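Local coordinates for protein 2-hydroxyisobutyryl-CoA synthetase (Aquincola tertiaricarbonis, PDB 6HDY) that belongs to the ANL group of AMP-binding enzymes, with an AMP-binding domain and a C-terminal domain, as in acyl-CoA synthetases, at residues Asp164-Ser178 / Leu206-Gly220. Numbering follows the deposited sequence.
Sequences DLVCVAAVFSLYMGS and LVQWLDTMKPAAFYG. With 8LQ ([[(2~{R},3~{S},4~{R},5~{R})-5-(6-aminopurin-9-yl)-3,4-bis(oxidanyl)oxolan-2-yl]methoxy-oxidanyl-phosphoryl] (3~{S})-3-oxidanylbutanoate), chain C; 3HL ((3S)-3-hydroxybutanoic acid), chain B.
Neighbouring parallel strands of the AMP-binding domain's five-stranded sheet, 165-168 and 217-220, join here, with helix 206-213 against one face. Ala217 N hydrogen-bonds Leu165 O; Cys167 N then bonds Ala217 O and Cys167 O takes Tyr219 N (2.8 Å), before Ala169 N closes on Tyr219 O. Small and only weakly polar, Cys167 suits the helix-covered face: with SG anti to the backbone N (chi1 -176°), the sulfur meets Leu206 CD1 at 3.8 Å and Leu210 CD2 at 3.9 Å, and lies obliquely beside the Phe218 ring. Ala169 CB touches Phe218 CE2 at 3.6 Å, small enough for the ring and Leu206 CD2 both to pack on it. Leu165 CD2 presses tightly on Met213 CB (3.5 Å). On the other face, Tyr219 lies along the sheet, CD2 against Val168 CG1, and carries its OH to Gly177 CA (3.3 Å), an approach glycine permits. One water joins Tyr219 OH to Tyr175 OH, which, with 8LQ bound, sits 2.7 Å from its OAE (3HL overlaps this place); Ser250 OG also hydrogen-bonds Tyr219 OH. An apolar seam thus ends in a water-linked tyrosine pair at the ligand pocket, probably helping to orient the hydroxyls.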
ATOM      1  N   ASP A 164      -6.424  -5.392  19.079  1.00 39.04           N
ATOM      2  CA  ASP A 164      -5.046  -4.890  19.114  1.00 37.66           C
ATOM      3  C   ASP A 164      -4.764  -4.068  17.859  1.00 38.92           C
ATOM      4  O   ASP A 164      -5.154  -4.453  16.757  1.00 36.34           O
ATOM      5  CB  ASP A 164      -4.049  -6.039  19.131  1.00 38.55           C
ATOM      6  CG  ASP A 164      -3.815  -6.700  20.474  1.00 44.09           C
ATOM      7  OD1 ASP A 164      -4.222  -6.109  21.520  1.00 44.85           O
ATOM      8  OD2 ASP A 164      -3.156  -7.762  20.495  1.00 44.53           O
ATOM      9  N   LEU A 165      -4.071  -2.944  18.029  1.00 36.56           N
ATOM     10  CA  LEU A 165      -3.666  -2.094  16.928  1.00 34.26           C
ATOM     11  C   LEU A 165      -2.403  -2.728  16.300  1.00 39.46           C
ATOM     12  O   LEU A 165      -1.378  -2.896  16.982  1.00 38.56           O
ATOM     13  CB  LEU A 165      -3.410  -0.657  17.396  1.00 34.24           C
ATOM     14  CG  LEU A 165      -3.036   0.319  16.259  1.00 38.74           C
ATOM     15  CD1 LEU A 165      -4.235   0.737  15.514  1.00 38.35           C
ATOM     16  CD2 LEU A 165      -2.382   1.557  16.801  1.00 43.33           C
ATOM     17  N   VAL A 166      -2.505  -3.122  15.009  1.00 34.22           N
ATOM     18  CA  VAL A 166      -1.409  -3.777  14.296  1.00 31.00           C
ATOM     19  C   VAL A 166      -0.868  -2.836  13.243  1.00 33.69           C
ATOM     20  O   VAL A 166      -1.575  -2.529  12.282  1.00 32.06           O
ATOM     21  CB  VAL A 166      -1.827  -5.141  13.681  1.00 32.93           C
ATOM     22  CG1 VAL A 166      -0.650  -5.797  12.942  1.00 31.46           C
ATOM     23  CG2 VAL A 166      -2.384  -6.077  14.748  1.00 33.36           C
ATOM     24  N   CYS A 167       0.383  -2.380  13.417  1.00 28.90           N
ATOM     25  CA  CYS A 167       0.998  -1.525  12.425  1.00 28.18           C
ATOM     26  C   CYS A 167       1.662  -2.365  11.352  1.00 30.76           C
ATOM     27  O   CYS A 167       2.633  -3.060  11.650  1.00 29.89           O
ATOM     28  CB  CYS A 167       1.986  -0.551  13.052  1.00 29.46           C
ATOM     29  SG  CYS A 167       2.692   0.622  11.868  1.00 33.50           S
ATOM     30  N   VAL A 168       1.156  -2.301  10.099  1.00 27.44           N
ATOM     31  CA  VAL A 168       1.769  -3.008   8.954  1.00 26.03           C
ATOM     32  C   VAL A 168       2.627  -1.985   8.218  1.00 30.59           C
ATOM     33  O   VAL A 168       2.119  -1.130   7.495  1.00 30.07           O
ATOM     34  CB  VAL A 168       0.739  -3.751   8.046  1.00 28.26           C
ATOM     35  CG1 VAL A 168       1.447  -4.525   6.935  1.00 26.94           C
ATOM     36  CG2 VAL A 168      -0.100  -4.710   8.885  1.00 28.29           C
ATOM     37  N   ALA A 169       3.933  -2.032   8.480  1.00 30.31           N
ATOM     38  CA  ALA A 169       4.886  -1.077   7.931  1.00 30.70           C
ATOM     39  C   ALA A 169       5.882  -1.698   6.938  1.00 32.53           C
ATOM     40  O   ALA A 169       7.094  -1.685   7.148  1.00 34.43           O
ATOM     41  CB  ALA A 169       5.600  -0.347   9.070  1.00 32.28           C
ATOM     42  N   ALA A 170       5.346  -2.264   5.863  1.00 28.02           N
ATOM     43  CA  ALA A 170       6.086  -2.789   4.710  1.00 27.72           C
ATOM     44  C   ALA A 170       5.337  -2.228   3.502  1.00 30.06           C
ATOM     45  O   ALA A 170       4.161  -1.869   3.637  1.00 28.32           O
ATOM     46  CB  ALA A 170       6.092  -4.313   4.707  1.00 28.39           C
ATOM     47  N   VAL A 171       6.025  -2.064   2.364  1.00 26.65           N
ATOM     48  CA  VAL A 171       5.487  -1.477   1.142  1.00 26.18           C
ATOM     49  C   VAL A 171       4.260  -2.263   0.629  1.00 28.66           C
ATOM     50  O   VAL A 171       4.274  -3.488   0.583  1.00 29.28           O
ATOM     51  CB  VAL A 171       6.587  -1.246   0.043  1.00 31.55           C
ATOM     52  CG1 VAL A 171       7.264  -2.551  -0.377  1.00 32.41           C
ATOM     53  CG2 VAL A 171       6.027  -0.519  -1.184  1.00 31.24           C
ATOM     54  N   PHE A 172       3.187  -1.543   0.291  1.00 23.56           N
ATOM     55  CA  PHE A 172       1.964  -2.143  -0.236  1.00 22.60           C
ATOM     56  C   PHE A 172       1.981  -1.950  -1.728  1.00 26.63           C
ATOM     57  O   PHE A 172       1.700  -0.861  -2.236  1.00 26.20           O
ATOM     58  CB  PHE A 172       0.721  -1.519   0.403  1.00 23.44           C
ATOM     59  CG  PHE A 172       0.403  -2.049   1.774  1.00 23.44           C
ATOM     60  CD1 PHE A 172      -0.392  -3.172   1.930  1.00 23.64           C
ATOM     61  CD2 PHE A 172       0.869  -1.397   2.916  1.00 25.37           C
ATOM     62  CE1 PHE A 172      -0.693  -3.657   3.198  1.00 25.72           C
ATOM     63  CE2 PHE A 172       0.603  -1.906   4.188  1.00 26.86           C
ATOM     64  CZ  PHE A 172      -0.193  -3.020   4.320  1.00 25.50           C
ATOM     65  N   SER A 173       2.486  -2.960  -2.417  1.00 24.82           N
ATOM     66  CA  SER A 173       2.655  -2.911  -3.868  1.00 25.57           C
ATOM     67  C   SER A 173       2.591  -4.351  -4.389  1.00 29.51           C
ATOM     68  O   SER A 173       1.739  -5.115  -3.953  1.00 27.54           O
ATOM     69  CB  SER A 173       3.998  -2.254  -4.210  1.00 27.71           C
ATOM     70  OG  SER A 173       4.167  -2.113  -5.616  1.00 33.35           O
ATOM     71  N   LEU A 174       3.534  -4.732  -5.268  1.00 28.26           N
ATOM     72  CA  LEU A 174       3.672  -6.078  -5.812  1.00 27.45           C
ATOM     73  C   LEU A 174       3.958  -7.063  -4.687  1.00 30.52           C
ATOM     74  O   LEU A 174       3.440  -8.177  -4.694  1.00 32.59           O
ATOM     75  CB  LEU A 174       4.833  -6.101  -6.825  1.00 27.10           C
ATOM     76  CG  LEU A 174       4.592  -5.419  -8.154  1.00 31.43           C
ATOM     77  CD1 LEU A 174       5.824  -5.479  -8.972  1.00 32.85           C
ATOM     78  CD2 LEU A 174       3.429  -6.059  -8.911  1.00 28.93           C
ATOM     79  N   TYR A 175       4.762  -6.633  -3.713  1.00 25.82           N
ATOM     80  CA  TYR A 175       5.248  -7.388  -2.556  1.00 25.64           C
ATOM     81  C   TYR A 175       4.138  -8.002  -1.672  1.00 30.12           C
ATOM     82  O   TYR A 175       3.295  -7.280  -1.133  1.00 28.23           O
ATOM     83  CB  TYR A 175       6.185  -6.477  -1.754  1.00 28.05           C
ATOM     84  CG  TYR A 175       6.830  -7.158  -0.571  1.00 31.47           C
ATOM     85  CD1 TYR A 175       7.675  -8.249  -0.747  1.00 35.30           C
ATOM     86  CD2 TYR A 175       6.613  -6.699   0.727  1.00 30.96           C
ATOM     87  CE1 TYR A 175       8.297  -8.866   0.339  1.00 37.98           C
ATOM     88  CE2 TYR A 175       7.242  -7.300   1.821  1.00 32.30           C
ATOM     89  CZ  TYR A 175       8.075  -8.390   1.621  1.00 40.83           C
ATOM     90  OH  TYR A 175       8.700  -9.003   2.672  1.00 44.01           O
ATOM     91  N   MET A 176       4.188  -9.343  -1.470  1.00 28.12           N
ATOM     92  CA  MET A 176       3.160 -10.083  -0.723  1.00 27.25           C
ATOM     93  C   MET A 176       3.165  -9.919   0.790  1.00 31.29           C
ATOM     94  O   MET A 176       2.118 -10.131   1.415  1.00 31.44           O
ATOM     95  CB  MET A 176       3.187 -11.579  -1.052  1.00 29.42           C
ATOM     96  CG  MET A 176       2.687 -11.908  -2.457  1.00 33.03           C
ATOM     97  SD  MET A 176       0.973 -11.476  -2.771  1.00 36.28           S
ATOM     98  CE  MET A 176       0.082 -12.559  -1.661  1.00 33.01           C
ATOM     99  N   GLY A 177       4.338  -9.617   1.358  1.00 26.15           N
ATOM    100  CA  GLY A 177       4.552  -9.479   2.782  1.00 24.76           C
ATOM    101  C   GLY A 177       3.551  -8.597   3.485  1.00 27.92           C
ATOM    102  O   GLY A 177       2.901  -9.033   4.441  1.00 27.75           O
ATOM    103  N   SER A 178       3.463  -7.330   3.046  1.00 24.09           N
ATOM    104  CA  SER A 178       2.545  -6.344   3.633  1.00 23.87           C
ATOM    105  C   SER A 178       1.078  -6.782   3.556  1.00 26.90           C
ATOM    106  O   SER A 178       0.359  -6.701   4.559  1.00 25.10           O
ATOM    107  CB  SER A 178       2.710  -5.006   2.932  1.00 26.69           C
ATOM    108  OG  SER A 178       2.518  -5.175   1.537  1.00 31.35           O
ATOM    109  N   LEU A 206       5.927   8.111  10.687  1.00 35.75           N
ATOM    110  CA  LEU A 206       5.572   6.863  11.358  1.00 33.57           C
ATOM    111  C   LEU A 206       5.876   6.873  12.833  1.00 38.49           C
ATOM    112  O   LEU A 206       5.039   6.446  13.611  1.00 39.07           O
ATOM    113  CB  LEU A 206       6.250   5.644  10.693  1.00 31.84           C
ATOM    114  CG  LEU A 206       5.874   4.233  11.255  1.00 33.34           C
ATOM    115  CD1 LEU A 206       4.322   4.050  11.377  1.00 30.18           C
ATOM    116  CD2 LEU A 206       6.433   3.140  10.342  1.00 34.92           C
ATOM    117  N   VAL A 207       7.080   7.310  13.219  1.00 37.03           N
ATOM    118  CA  VAL A 207       7.489   7.351  14.624  1.00 37.29           C
ATOM    119  C   VAL A 207       6.511   8.216  15.437  1.00 40.88           C
ATOM    120  O   VAL A 207       6.117   7.799  16.529  1.00 41.53           O
ATOM    121  CB  VAL A 207       8.990   7.704  14.855  1.00 41.26           C
ATOM    122  CG1 VAL A 207       9.886   6.603  14.295  1.00 40.00           C
ATOM    123  CG2 VAL A 207       9.368   9.064  14.265  1.00 41.65           C
ATOM    124  N   GLN A 208       6.038   9.350  14.859  1.00 36.86           N
ATOM    125  CA  GLN A 208       5.020  10.199  15.491  1.00 37.76           C
ATOM    126  C   GLN A 208       3.715   9.424  15.650  1.00 40.47           C
ATOM    127  O   GLN A 208       3.135   9.487  16.729  1.00 41.11           O
ATOM    128  CB  GLN A 208       4.778  11.507  14.705  1.00 39.80           C
ATOM    129  CG  GLN A 208       5.967  12.479  14.676  1.00 58.42           C
ATOM    130  CD  GLN A 208       6.405  13.017  16.040  1.00 78.95           C
ATOM    131  OE1 GLN A 208       5.679  12.967  17.061  1.00 69.56           O
ATOM    132  NE2 GLN A 208       7.625  13.547  16.081  1.00 72.40           N
ATOM    133  N   TRP A 209       3.275   8.653  14.593  1.00 34.50           N
ATOM    134  CA  TRP A 209       2.061   7.839  14.655  1.00 33.00           C
ATOM    135  C   TRP A 209       2.160   6.730  15.677  1.00 39.06           C
ATOM    136  O   TRP A 209       1.169   6.441  16.331  1.00 38.97           O
ATOM    137  CB  TRP A 209       1.661   7.271  13.275  1.00 29.76           C
ATOM    138  CG  TRP A 209       0.922   8.263  12.439  1.00 29.83           C
ATOM    139  CD1 TRP A 209       1.468   9.238  11.657  1.00 33.10           C
ATOM    140  CD2 TRP A 209      -0.495   8.404  12.326  1.00 29.64           C
ATOM    141  NE1 TRP A 209       0.481   9.974  11.057  1.00 32.43           N
ATOM    142  CE2 TRP A 209      -0.739   9.489  11.453  1.00 33.64           C
ATOM    143  CE3 TRP A 209      -1.592   7.695  12.843  1.00 30.70           C
ATOM    144  CZ2 TRP A 209      -2.032   9.907  11.118  1.00 32.73           C
ATOM    145  CZ3 TRP A 209      -2.869   8.101  12.488  1.00 31.79           C
ATOM    146  CH2 TRP A 209      -3.077   9.204  11.659  1.00 32.44           C
ATOM    147  N   LEU A 210       3.343   6.102  15.821  1.00 38.32           N
ATOM    148  CA  LEU A 210       3.566   5.020  16.795  1.00 39.13           C
ATOM    149  C   LEU A 210       3.558   5.559  18.234  1.00 47.47           C
ATOM    150  O   LEU A 210       3.085   4.872  19.147  1.00 47.25           O
ATOM    151  CB  LEU A 210       4.889   4.288  16.523  1.00 39.00           C
ATOM    152  CG  LEU A 210       5.073   3.655  15.129  1.00 41.62           C
ATOM    153  CD1 LEU A 210       6.520   3.293  14.906  1.00 41.39           C
ATOM    154  CD2 LEU A 210       4.193   2.440  14.935  1.00 43.31           C
ATOM    155  N   ASP A 211       4.088   6.785  18.432  1.00 46.59           N
ATOM    156  CA  ASP A 211       4.110   7.464  19.727  1.00 48.45           C
ATOM    157  C   ASP A 211       2.685   7.859  20.121  1.00 54.78           C
ATOM    158  O   ASP A 211       2.311   7.686  21.274  1.00 56.93           O
ATOM    159  CB  ASP A 211       5.014   8.708  19.668  1.00 51.30           C
ATOM    160  CG  ASP A 211       5.312   9.334  21.030  1.00 59.53           C
ATOM    161  OD1 ASP A 211       6.169   8.785  21.762  1.00 59.51           O
ATOM    162  OD2 ASP A 211       4.732  10.399  21.332  1.00 64.22           O
ATOM    163  N   THR A 212       1.881   8.367  19.157  1.00 50.35           N
ATOM    164  CA  THR A 212       0.489   8.759  19.398  1.00 49.94           C
ATOM    165  C   THR A 212      -0.430   7.538  19.597  1.00 52.15           C
ATOM    166  O   THR A 212      -1.123   7.459  20.614  1.00 54.32           O
ATOM    167  CB  THR A 212      -0.020   9.664  18.263  1.00 55.67           C
ATOM    168  OG1 THR A 212       0.867  10.774  18.086  1.00 54.74           O
ATOM    169  CG2 THR A 212      -1.455  10.159  18.496  1.00 55.78           C
ATOM    170  N   MET A 213      -0.445   6.611  18.617  1.00 45.31           N
ATOM    171  CA  MET A 213      -1.325   5.431  18.565  1.00 43.14           C
ATOM    172  C   MET A 213      -0.974   4.325  19.541  1.00 45.24           C
ATOM    173  O   MET A 213      -1.872   3.621  19.979  1.00 46.11           O
ATOM    174  CB  MET A 213      -1.403   4.851  17.133  1.00 43.36           C
ATOM    175  CG  MET A 213      -2.064   5.751  16.106  1.00 45.81           C
ATOM    176  SD  MET A 213      -3.834   6.056  16.380  1.00 50.66           S
ATOM    177  CE  MET A 213      -3.827   7.756  16.090  1.00 48.33           C
ATOM    178  N   LYS A 214       0.324   4.137  19.851  1.00 41.65           N
ATOM    179  CA  LYS A 214       0.828   3.098  20.775  1.00 41.35           C
ATOM    180  C   LYS A 214       0.328   1.663  20.380  1.00 43.27           C
ATOM    181  O   LYS A 214      -0.444   1.047  21.117  1.00 42.44           O
ATOM    182  CB  LYS A 214       0.558   3.449  22.264  1.00 46.15           C
ATOM    183  CG  LYS A 214       1.015   4.860  22.650  1.00 53.06           C
ATOM    184  CD  LYS A 214       2.034   4.868  23.766  1.00 57.54           C
ATOM    185  CE  LYS A 214       2.258   6.253  24.336  1.00 66.77           C
ATOM    186  NZ  LYS A 214       3.384   6.968  23.672  1.00 73.02           N
ATOM    187  N   PRO A 215       0.779   1.115  19.216  1.00 41.44           N
ATOM    188  CA  PRO A 215       0.295  -0.210  18.785  1.00 40.57           C
ATOM    189  C   PRO A 215       0.783  -1.390  19.598  1.00 44.29           C
ATOM    190  O   PRO A 215       1.905  -1.376  20.122  1.00 44.57           O
ATOM    191  CB  PRO A 215       0.812  -0.310  17.348  1.00 40.53           C
ATOM    192  CG  PRO A 215       2.056   0.495  17.361  1.00 45.64           C
ATOM    193  CD  PRO A 215       1.689   1.689  18.201  1.00 42.21           C
ATOM    194  N   ALA A 216      -0.041  -2.438  19.655  1.00 40.19           N
ATOM    195  CA  ALA A 216       0.347  -3.653  20.356  1.00 40.91           C
ATOM    196  C   ALA A 216       1.304  -4.480  19.499  1.00 42.91           C
ATOM    197  O   ALA A 216       2.116  -5.218  20.054  1.00 42.55           O
ATOM    198  CB  ALA A 216      -0.882  -4.471  20.719  1.00 42.39           C
ATOM    199  N   ALA A 217       1.202  -4.367  18.142  1.00 37.27           N
ATOM    200  CA  ALA A 217       2.033  -5.148  17.236  1.00 35.05           C
ATOM    201  C   ALA A 217       2.532  -4.372  16.022  1.00 36.41           C
ATOM    202  O   ALA A 217       1.894  -3.422  15.569  1.00 35.72           O
ATOM    203  CB  ALA A 217       1.316  -6.426  16.814  1.00 35.27           C
ATOM    204  N   PHE A 218       3.722  -4.758  15.536  1.00 31.92           N
ATOM    205  CA  PHE A 218       4.383  -4.134  14.385  1.00 30.23           C
ATOM    206  C   PHE A 218       4.814  -5.198  13.428  1.00 32.70           C
ATOM    207  O   PHE A 218       5.413  -6.177  13.859  1.00 34.39           O
ATOM    208  CB  PHE A 218       5.636  -3.351  14.823  1.00 31.63           C
ATOM    209  CG  PHE A 218       6.435  -2.708  13.707  1.00 31.74           C
ATOM    210  CD1 PHE A 218       7.430  -3.418  13.040  1.00 32.68           C
ATOM    211  CD2 PHE A 218       6.220  -1.383  13.352  1.00 32.75           C
ATOM    212  CE1 PHE A 218       8.163  -2.824  12.024  1.00 33.46           C
ATOM    213  CE2 PHE A 218       6.974  -0.783  12.351  1.00 34.20           C
ATOM    214  CZ  PHE A 218       7.932  -1.510  11.686  1.00 33.00           C
ATOM    215  N   TYR A 219       4.589  -4.971  12.120  1.00 27.40           N
ATOM    216  CA  TYR A 219       5.065  -5.852  11.067  1.00 26.13           C
ATOM    217  C   TYR A 219       5.934  -5.091  10.073  1.00 29.92           C
ATOM    218  O   TYR A 219       5.557  -4.001   9.623  1.00 29.93           O
ATOM    219  CB  TYR A 219       3.897  -6.562  10.314  1.00 26.84           C
ATOM    220  CG  TYR A 219       4.377  -7.316   9.084  1.00 26.84           C
ATOM    221  CD1 TYR A 219       4.862  -8.619   9.184  1.00 29.10           C
ATOM    222  CD2 TYR A 219       4.423  -6.699   7.837  1.00 27.46           C
ATOM    223  CE1 TYR A 219       5.338  -9.302   8.064  1.00 28.74           C
ATOM    224  CE2 TYR A 219       4.921  -7.362   6.716  1.00 27.75           C
ATOM    225  CZ  TYR A 219       5.371  -8.664   6.833  1.00 32.48           C
ATOM    226  OH  TYR A 219       5.901  -9.280   5.733  1.00 29.01           O
ATOM    227  N   GLY A 220       7.033  -5.730   9.662  1.00 26.67           N
ATOM    228  CA  GLY A 220       7.897  -5.261   8.586  1.00 25.60           C
ATOM    229  C   GLY A 220       9.111  -6.148   8.453  1.00 29.69           C
ATOM    230  O   GLY A 220       9.058  -7.313   8.851  1.00 28.65           O
TER
HETATM  231  N9  8LQ C 502      13.222 -14.715   3.605  1.00 38.02           N
HETATM  232  C8  8LQ C 502      11.924 -14.408   3.762  1.00 39.25           C
HETATM  233  N7  8LQ C 502      11.613 -14.519   5.049  1.00 39.26           N
HETATM  234  C5  8LQ C 502      12.717 -14.922   5.701  1.00 39.51           C
HETATM  235  C6  8LQ C 502      12.997 -15.140   7.005  1.00 36.41           C
HETATM  236  N6  8LQ C 502      12.020 -15.010   7.889  1.00 30.16           N
HETATM  237  N1  8LQ C 502      14.222 -15.521   7.415  1.00 38.77           N
HETATM  238  C2  8LQ C 502      15.263 -15.662   6.494  1.00 35.87           C
HETATM  239  N3  8LQ C 502      14.974 -15.361   5.171  1.00 36.00           N
HETATM  240  C4  8LQ C 502      13.713 -15.033   4.799  1.00 38.60           C
HETATM  241  CAA 8LQ C 502       6.422 -12.352   1.350  0.50 17.86           C
HETATM  242  CAZ 8LQ C 502       7.277 -12.660   2.608  0.50 21.54           C
HETATM  243  OAE 8LQ C 502       7.736 -11.442   3.186  0.50 17.92           O
HETATM  244  CAL 8LQ C 502       8.500 -13.542   2.288  0.50 28.86           C
HETATM  245  CAS 8LQ C 502       9.361 -12.902   1.192  0.50 38.33           C
HETATM  246  OAC 8LQ C 502      10.121 -11.979   1.470  0.50 40.65           O
HETATM  247  OAQ 8LQ C 502       9.144 -13.382  -0.086  1.00 43.29           O
HETATM  248  PBC 8LQ C 502      10.122 -13.069  -1.312  1.00 41.42           P
HETATM  249  OAH 8LQ C 502      10.013 -11.499  -1.519  1.00 41.96           O
HETATM  250  OAD 8LQ C 502       9.796 -13.831  -2.531  1.00 50.88           O
HETATM  251  O5' 8LQ C 502      11.552 -13.484  -0.785  1.00 37.90           O
HETATM  252  C5' 8LQ C 502      11.685 -14.807  -0.269  1.00 34.53           C
HETATM  253  C4' 8LQ C 502      13.095 -15.018   0.219  1.00 32.16           C
HETATM  254  O4' 8LQ C 502      13.392 -14.051   1.263  1.00 31.98           O
HETATM  255  C3' 8LQ C 502      13.134 -16.332   0.876  1.00 32.79           C
HETATM  256  O3' 8LQ C 502      13.382 -17.379  -0.104  1.00 32.30           O
HETATM  257  C2' 8LQ C 502      14.306 -16.138   1.841  1.00 34.30           C
HETATM  258  O2' 8LQ C 502      15.607 -16.167   1.130  1.00 35.31           O
HETATM  259  C1' 8LQ C 502      14.037 -14.739   2.345  1.00 31.59           C
HETATM  260  CA  3HL B 501       8.520 -12.793   1.662  0.50 32.78           C
HETATM  261  CB  3HL B 501       7.262 -12.832   0.765  0.50 30.99           C
HETATM  262  OG1 3HL B 501       6.104 -13.322   1.435  0.50 33.96           O
HETATM  263  CG2 3HL B 501       6.910 -11.473   0.241  0.50 26.64           C
HETATM  264  C   3HL B 501       8.142 -13.252   3.049  0.50 31.86           C
HETATM  265  OA  3HL B 501       7.387 -12.562   3.720  0.50 33.11           O
HETATM  266  OB  3HL B 501       8.524 -14.514   3.371  0.50 31.99           O
HETATM  267  O   HOH W   1       8.381  -7.790   5.119  1.00 28.44           O